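Local atomic coordinates of filamentation induced by cAMP protein Fic (Desulfovibrio alaskensis, PDB entry 4RGL), a protein that belongs to the Fic/DOC family and joins a largely helical Fic region to a C-terminal domain of the helix-turn-helix clan. Residues R126-G131 / D148-L153; V213-R218 / V252-S257. All coordinates share one frame; numbering follows the deposited sequence.

Interaction 1. Residues R126-G131 / D148-L153; sequences RYRSGG and DRVPKL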
loop_
_atom_site.group_PDB
_atom_site.type_symbol
_atom_site.label_atom_id
_atom_site.label_comp_id
_atom_site.label_asym_id
_atom_site.label_seq_id
_atom_site.Cartn_x
_atom_site.Cartn_y
_atom_site.Cartn_z
ATOM N N ARG A 126 19.429 7.175 14.123
ATOM C CA ARG A 126 20.815 7.616 13.946
ATOM C C ARG A 126 21.550 6.645 13.056
ATOM O O ARG A 126 21.124 5.492 12.918
ATOM C CB ARG A 126 21.537 7.752 15.315
ATOM C CG ARG A 126 21.453 6.503 16.189
ATOM C CD ARG A 126 22.057 6.738 17.561
ATOM N NE ARG A 126 21.699 5.674 18.502
ATOM C CZ ARG A 126 20.603 5.693 19.260
ATOM N NH1 ARG A 126 19.760 6.719 19.194
ATOM N NH2 ARG A 126 20.344 4.689 20.088
ATOM N N TYR A 127 22.645 7.088 12.440
ATOM C CA TYR A 127 23.415 6.216 11.567
ATOM C C TYR A 127 24.258 5.251 12.389
ATOM O O TYR A 127 24.566 5.532 13.553
ATOM C CB TYR A 127 24.300 7.033 10.609
ATOM C CG TYR A 127 23.513 7.962 9.706
ATOM C CD1 TYR A 127 22.342 7.535 9.080
ATOM C CD2 TYR A 127 24.001 9.224 9.375
ATOM C CE1 TYR A 127 21.633 8.371 8.220
ATOM C CE2 TYR A 127 23.306 10.067 8.507
ATOM C CZ TYR A 127 22.123 9.635 7.928
ATOM O OH TYR A 127 21.428 10.467 7.080
ATOM N N ARG A 128 24.563 4.078 11.814
ATOM C CA ARG A 128 25.345 3.035 12.480
ATOM C C ARG A 128 26.724 3.552 12.892
ATOM O O ARG A 128 27.336 4.346 12.167
ATOM C CB ARG A 128 25.493 1.814 11.565
ATOM C CG ARG A 128 26.011 2.160 10.187
ATOM C CD ARG A 128 26.002 0.974 9.279
ATOM N NE ARG A 128 26.296 1.351 7.897
ATOM C CZ ARG A 128 27.519 1.388 7.382
ATOM N NH1 ARG A 128 28.572 1.088 8.133
ATOM N NH2 ARG A 128 27.701 1.732 6.116
ATOM N N SER A 129 27.201 3.119 14.064
ATOM C CA SER A 129 28.514 3.512 14.564
ATOM C C SER A 129 29.590 2.574 14.036
ATOM O O SER A 129 30.785 2.907 14.082
ATOM C CB SER A 129 28.524 3.518 16.088
ATOM O OG SER A 129 28.200 2.239 16.606
ATOM N N GLY A 130 29.165 1.418 13.526
ATOM C CA GLY A 130 30.076 0.414 13.009
ATOM C C GLY A 130 29.708 -0.087 11.632
ATOM O O GLY A 130 28.814 0.464 10.975
ATOM N N GLY A 131 30.421 -1.113 11.180
ATOM C CA GLY A 131 30.176 -1.728 9.889
ATOM C C GLY A 131 28.917 -2.566 9.869
ATOM O O GLY A 131 28.384 -2.923 10.926
ATOM N N ASP A 148 32.148 5.894 9.335
ATOM C CA ASP A 148 32.606 7.288 9.336
ATOM C C ASP A 148 32.391 7.960 7.952
ATOM O O ASP A 148 32.405 9.194 7.861
ATOM C CB ASP A 148 34.090 7.386 9.761
ATOM C CG ASP A 148 35.052 6.500 8.972
ATOM O OD1 ASP A 148 34.703 6.104 7.836
ATOM O OD2 ASP A 148 36.183 6.267 9.462
ATOM N N ARG A 149 32.142 7.150 6.893
ATOM C CA ARG A 149 31.884 7.688 5.543
ATOM C C ARG A 149 30.410 8.027 5.369
ATOM O O ARG A 149 30.061 8.862 4.527
ATOM C CB ARG A 149 32.315 6.676 4.457
ATOM C CG ARG A 149 33.737 6.141 4.617
ATOM C CD ARG A 149 34.794 7.125 4.153
ATOM N NE ARG A 149 36.143 6.579 4.320
ATOM C CZ ARG A 149 36.751 5.811 3.418
ATOM N NH1 ARG A 149 36.138 5.496 2.280
ATOM N NH2 ARG A 149 37.971 5.344 3.649
ATOM N N VAL A 150 29.529 7.338 6.143
ATOM C CA VAL A 150 28.069 7.436 6.009
ATOM C C VAL A 150 27.576 8.927 6.113
ATOM O O VAL A 150 26.834 9.375 5.242
ATOM C CB VAL A 150 27.345 6.538 7.050
ATOM C CG1 VAL A 150 25.835 6.755 7.009
ATOM C CG2 VAL A 150 27.688 5.069 6.837
ATOM N N PRO A 151 27.952 9.694 7.181
ATOM C CA PRO A 151 27.414 11.063 7.320
ATOM C C PRO A 151 27.546 11.894 6.028
ATOM O O PRO A 151 26.569 12.508 5.599
ATOM C CB PRO A 151 28.261 11.654 8.445
ATOM C CG PRO A 151 28.628 10.495 9.279
ATOM C CD PRO A 151 28.794 9.325 8.342
ATOM N N LYS A 152 28.760 11.904 5.409
ATOM C CA LYS A 152 29.024 12.663 4.171
ATOM C C LYS A 152 28.235 12.067 2.986
ATOM O O LYS A 152 27.611 12.812 2.226
ATOM C CB LYS A 152 30.543 12.676 3.858
ATOM C CG LYS A 152 30.919 13.417 2.559
ATOM C CD LYS A 152 30.771 14.941 2.690
ATOM C CE LYS A 152 31.073 15.660 1.394
ATOM N NZ LYS A 152 32.464 15.412 0.930
ATOM N N LEU A 153 28.264 10.720 2.837
ATOM C CA LEU A 153 27.536 10.027 1.761
ATOM C C LEU A 153 26.043 10.368 1.801
ATOM O O LEU A 153 25.440 10.650 0.759
ATOM C CB LEU A 153 27.731 8.498 1.882
ATOM C CG LEU A 153 29.110 7.961 1.516
ATOM C CD1 LEU A 153 29.297 6.558 2.031
ATOM C CD2 LEU A 153 29.336 8.011 0.024
#

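Interaction 2. Residues V213-R218 / V252-S257; sequences VETVIR and VREAVS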
loop_
_atom_site.group_PDB
_atom_site.type_symbol
_atom_site.label_atom_id
_atom_site.label_comp_id
_atom_site.label_asym_id
_atom_site.label_seq_id
_atom_site.Cartn_x
_atom_site.Cartn_y
_atom_site.Cartn_z
ATOM N N VAL A 213 3.493 -1.247 -4.947
ATOM C CA VAL A 213 4.553 -1.719 -5.855
ATOM C C VAL A 213 5.424 -2.809 -5.160
ATOM O O VAL A 213 6.057 -3.621 -5.843
ATOM C CB VAL A 213 5.433 -0.533 -6.366
ATOM C CG1 VAL A 213 6.126 0.181 -5.211
ATOM C CG2 VAL A 213 6.449 -1.004 -7.406
ATOM N N GLU A 214 5.390 -2.857 -3.810
ATOM C CA GLU A 214 6.195 -3.791 -3.029
ATOM C C GLU A 214 5.767 -5.254 -3.285
ATOM O O GLU A 214 6.602 -6.155 -3.202
ATOM C CB GLU A 214 6.104 -3.464 -1.535
ATOM C CG GLU A 214 6.671 -2.090 -1.164
ATOM C CD GLU A 214 5.787 -0.900 -1.502
ATOM O OE1 GLU A 214 4.582 -1.109 -1.765
ATOM O OE2 GLU A 214 6.280 0.248 -1.406
ATOM N N THR A 215 4.474 -5.479 -3.659
ATOM C CA THR A 215 3.979 -6.827 -4.004
ATOM C C THR A 215 4.674 -7.339 -5.281
ATOM O O THR A 215 4.906 -8.539 -5.413
ATOM C CB THR A 215 2.450 -6.820 -4.176
ATOM O OG1 THR A 215 2.101 -5.966 -5.271
ATOM C CG2 THR A 215 1.726 -6.383 -2.923
ATOM N N VAL A 216 5.015 -6.418 -6.216
ATOM C CA VAL A 216 5.725 -6.772 -7.454
ATOM C C VAL A 216 7.198 -7.083 -7.129
ATOM O O VAL A 216 7.735 -8.094 -7.595
ATOM C CB VAL A 216 5.606 -5.645 -8.525
ATOM C CG1 VAL A 216 6.362 -6.012 -9.797
ATOM C CG2 VAL A 216 4.146 -5.336 -8.836
ATOM N N ILE A 217 7.829 -6.237 -6.285
ATOM C CA ILE A 217 9.230 -6.410 -5.880
ATOM C C ILE A 217 9.397 -7.722 -5.094
ATOM O O ILE A 217 10.419 -8.388 -5.228
ATOM C CB ILE A 217 9.704 -5.189 -5.047
ATOM C CG1 ILE A 217 9.458 -3.872 -5.817
ATOM C CG2 ILE A 217 11.180 -5.334 -4.639
ATOM C CD1 ILE A 217 9.559 -2.599 -4.943
ATOM N N ARG A 218 8.373 -8.099 -4.289
ATOM C CA ARG A 218 8.391 -9.348 -3.508
ATOM C C ARG A 218 8.310 -10.576 -4.435
ATOM O O ARG A 218 8.988 -11.577 -4.195
ATOM C CB ARG A 218 7.229 -9.365 -2.504
ATOM C CG ARG A 218 7.165 -10.626 -1.640
ATOM C CD ARG A 218 5.799 -10.773 -1.005
ATOM N NE ARG A 218 4.752 -10.921 -2.019
ATOM C CZ ARG A 218 3.468 -10.657 -1.805
ATOM N NH1 ARG A 218 3.070 -10.181 -0.632
ATOM N NH2 ARG A 218 2.582 -10.813 -2.779
ATOM N N VAL A 252 1.025 0.358 -11.023
ATOM C CA VAL A 252 0.003 1.363 -11.303
ATOM C C VAL A 252 -0.963 0.837 -12.413
ATOM O O VAL A 252 -2.113 1.258 -12.473
ATOM C CB VAL A 252 0.632 2.734 -11.680
ATOM C CG1 VAL A 252 1.280 2.689 -13.060
ATOM C CG2 VAL A 252 -0.402 3.851 -11.602
ATOM N N ARG A 253 -0.521 -0.172 -13.181
ATOM C CA ARG A 253 -1.344 -0.788 -14.209
ATOM C C ARG A 253 -2.350 -1.777 -13.576
ATOM O O ARG A 253 -3.530 -1.725 -13.898
ATOM C CB ARG A 253 -0.465 -1.490 -15.251
ATOM C CG ARG A 253 -1.212 -1.919 -16.514
ATOM C CD ARG A 253 -0.276 -2.004 -17.711
ATOM N NE ARG A 253 0.887 -2.855 -17.443
ATOM C CZ ARG A 253 1.912 -2.993 -18.279
ATOM N NH1 ARG A 253 1.932 -2.333 -19.432
ATOM N NH2 ARG A 253 2.931 -3.781 -17.963
ATOM N N GLU A 254 -1.892 -2.627 -12.610
ATOM C CA GLU A 254 -2.803 -3.573 -11.938
ATOM C C GLU A 254 -3.720 -2.828 -10.939
ATOM O O GLU A 254 -4.709 -3.392 -10.480
ATOM C CB GLU A 254 -2.028 -4.720 -11.219
ATOM C CG GLU A 254 -1.283 -4.300 -9.957
ATOM C CD GLU A 254 -1.002 -5.433 -8.972
ATOM O OE1 GLU A 254 -1.938 -6.219 -8.692
ATOM O OE2 GLU A 254 0.099 -5.437 -8.373
ATOM N N ALA A 255 -3.409 -1.552 -10.650
ATOM C CA ALA A 255 -4.224 -0.729 -9.759
ATOM C C ALA A 255 -5.457 -0.190 -10.483
ATOM O O ALA A 255 -6.508 -0.034 -9.868
ATOM C CB ALA A 255 -3.398 0.419 -9.210
ATOM N N VAL A 256 -5.328 0.096 -11.792
ATOM C CA VAL A 256 -6.430 0.632 -12.596
ATOM C C VAL A 256 -7.347 -0.525 -13.079
ATOM O O VAL A 256 -8.551 -0.322 -13.261
ATOM C CB VAL A 256 -5.897 1.475 -13.795
ATOM C CG1 VAL A 256 -7.044 2.023 -14.640
ATOM C CG2 VAL A 256 -5.002 2.609 -13.307
ATOM N N SER A 257 -6.778 -1.746 -13.237
ATOM C CA SER A 257 -7.531 -2.922 -13.710
ATOM C C SER A 257 -8.535 -3.426 -12.645
ATOM O O SER A 257 -9.520 -4.081 -12.995
ATOM C CB SER A 257 -6.578 -4.049 -14.094
ATOM O OG SER A 257 -5.875 -4.537 -12.961
#

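Interaction 1. Residues R126-G131 / D148-L153
One face of the Tyr127 ring and one face of the Arg128 guanidinium each receive a methyl of Val150. CG1 of Val150 lies 4.1 Å from the Tyr127 ring centroid in a CH-pi contact, shifted toward the rim, and Tyr127 CG is its nearest ring atom at 3.8 Å. The other methyl, Val150 CG2, sits above the guanidinium plane toward one side, 3.4 Å from Arg128 NH2. With CG1 anti to the backbone N (chi1 174°) and CG2 beside that nitrogen, the valine fork spans both flat groups. At the guanidinium edge, Arg128 NH1 donates within the guanidinium plane to Gly130 O at 2.9 Å, the N-H...O angle being 161°. Outside the two segments, Arg128 NE bonds His183 O and NH2 bonds Pro145 O and Ile182 O; this set of carbonyls fixes the rotation of the group and probably offsets its buried charge. Tyr127 OH bonds Glu106 OE2, while its ring meets that of Phe185 in the Fic signature HPFADGNGR, whose proline, Pro184, touches Tyr127 and Val150. The contact thus joins the loop between helix 106-117 and strand 133-134 to the beginning of helix 150-163, with Tyr127 also resting on Leu109 and Leu110 of helix 106-117.

Interaction 2. Residues V213-R218 / V252-S257
One carboxylate oxygen of Glu254 approaches Thr215 and Val216, a small helix-to-helix contact within the helical body of this Fic-family protein, between helix 214-219 and the C-terminal end of helix 238-257. Glu254 OE2 stands 3.7 Å from Thr215 OG1, a polar approach too long for a hydrogen bond, and 4.1 Å from Val216 CG2. The glutamate runs past the valine in the opposite direction, whereas it meets the threonine at a slant. Its CG lies between the backbone N and the carbonyl carbon (chi1 72°), and the chain beyond CG is extended, which carries the carboxylate across to the other helix. Only 59 Å² is buried between the segments. In the next shell, Thr215 OG1 is hydrogen-bonded to Pro212 O, just ahead of its own helix, and this bond holds the hydroxyl. Arg51 of helix 42-59 touches Thr215 and forms a long, weak ion pair with Glu254 OE2 through NH2. Further packing against helix 238-257 comes from Val216 on Ala247 and from Val213, next to the start of helix 214-219, on Leu248 and Ala251. Behind the glutamate, Ser257 OG donates to Glu254 O at 3.0 Å, approaching from 46° out of the carbonyl plane.

In the fold
Interaction 1 is partly buried and its centre lies about 30 Å from that of the chain, whereas interaction 2 is a buried contact only about 9 Å from it. Their centres are about 33 Å apart and their nearest atoms about 20 Å, and they share no helix or strand. The first closes locally, tying a loop to the start of a helix, its segments 17 residues apart at their closest ends; the second pairs two helices separated by a mainly helical stretch. Chemistry differs as well: at 126-131/148-153 a branched apolar side chain meets a ring and a guanidinium over their faces, whereas at 213-218/252-257 a carboxylate borders a hydroxyl and a methyl, with much less surface buried between the segments.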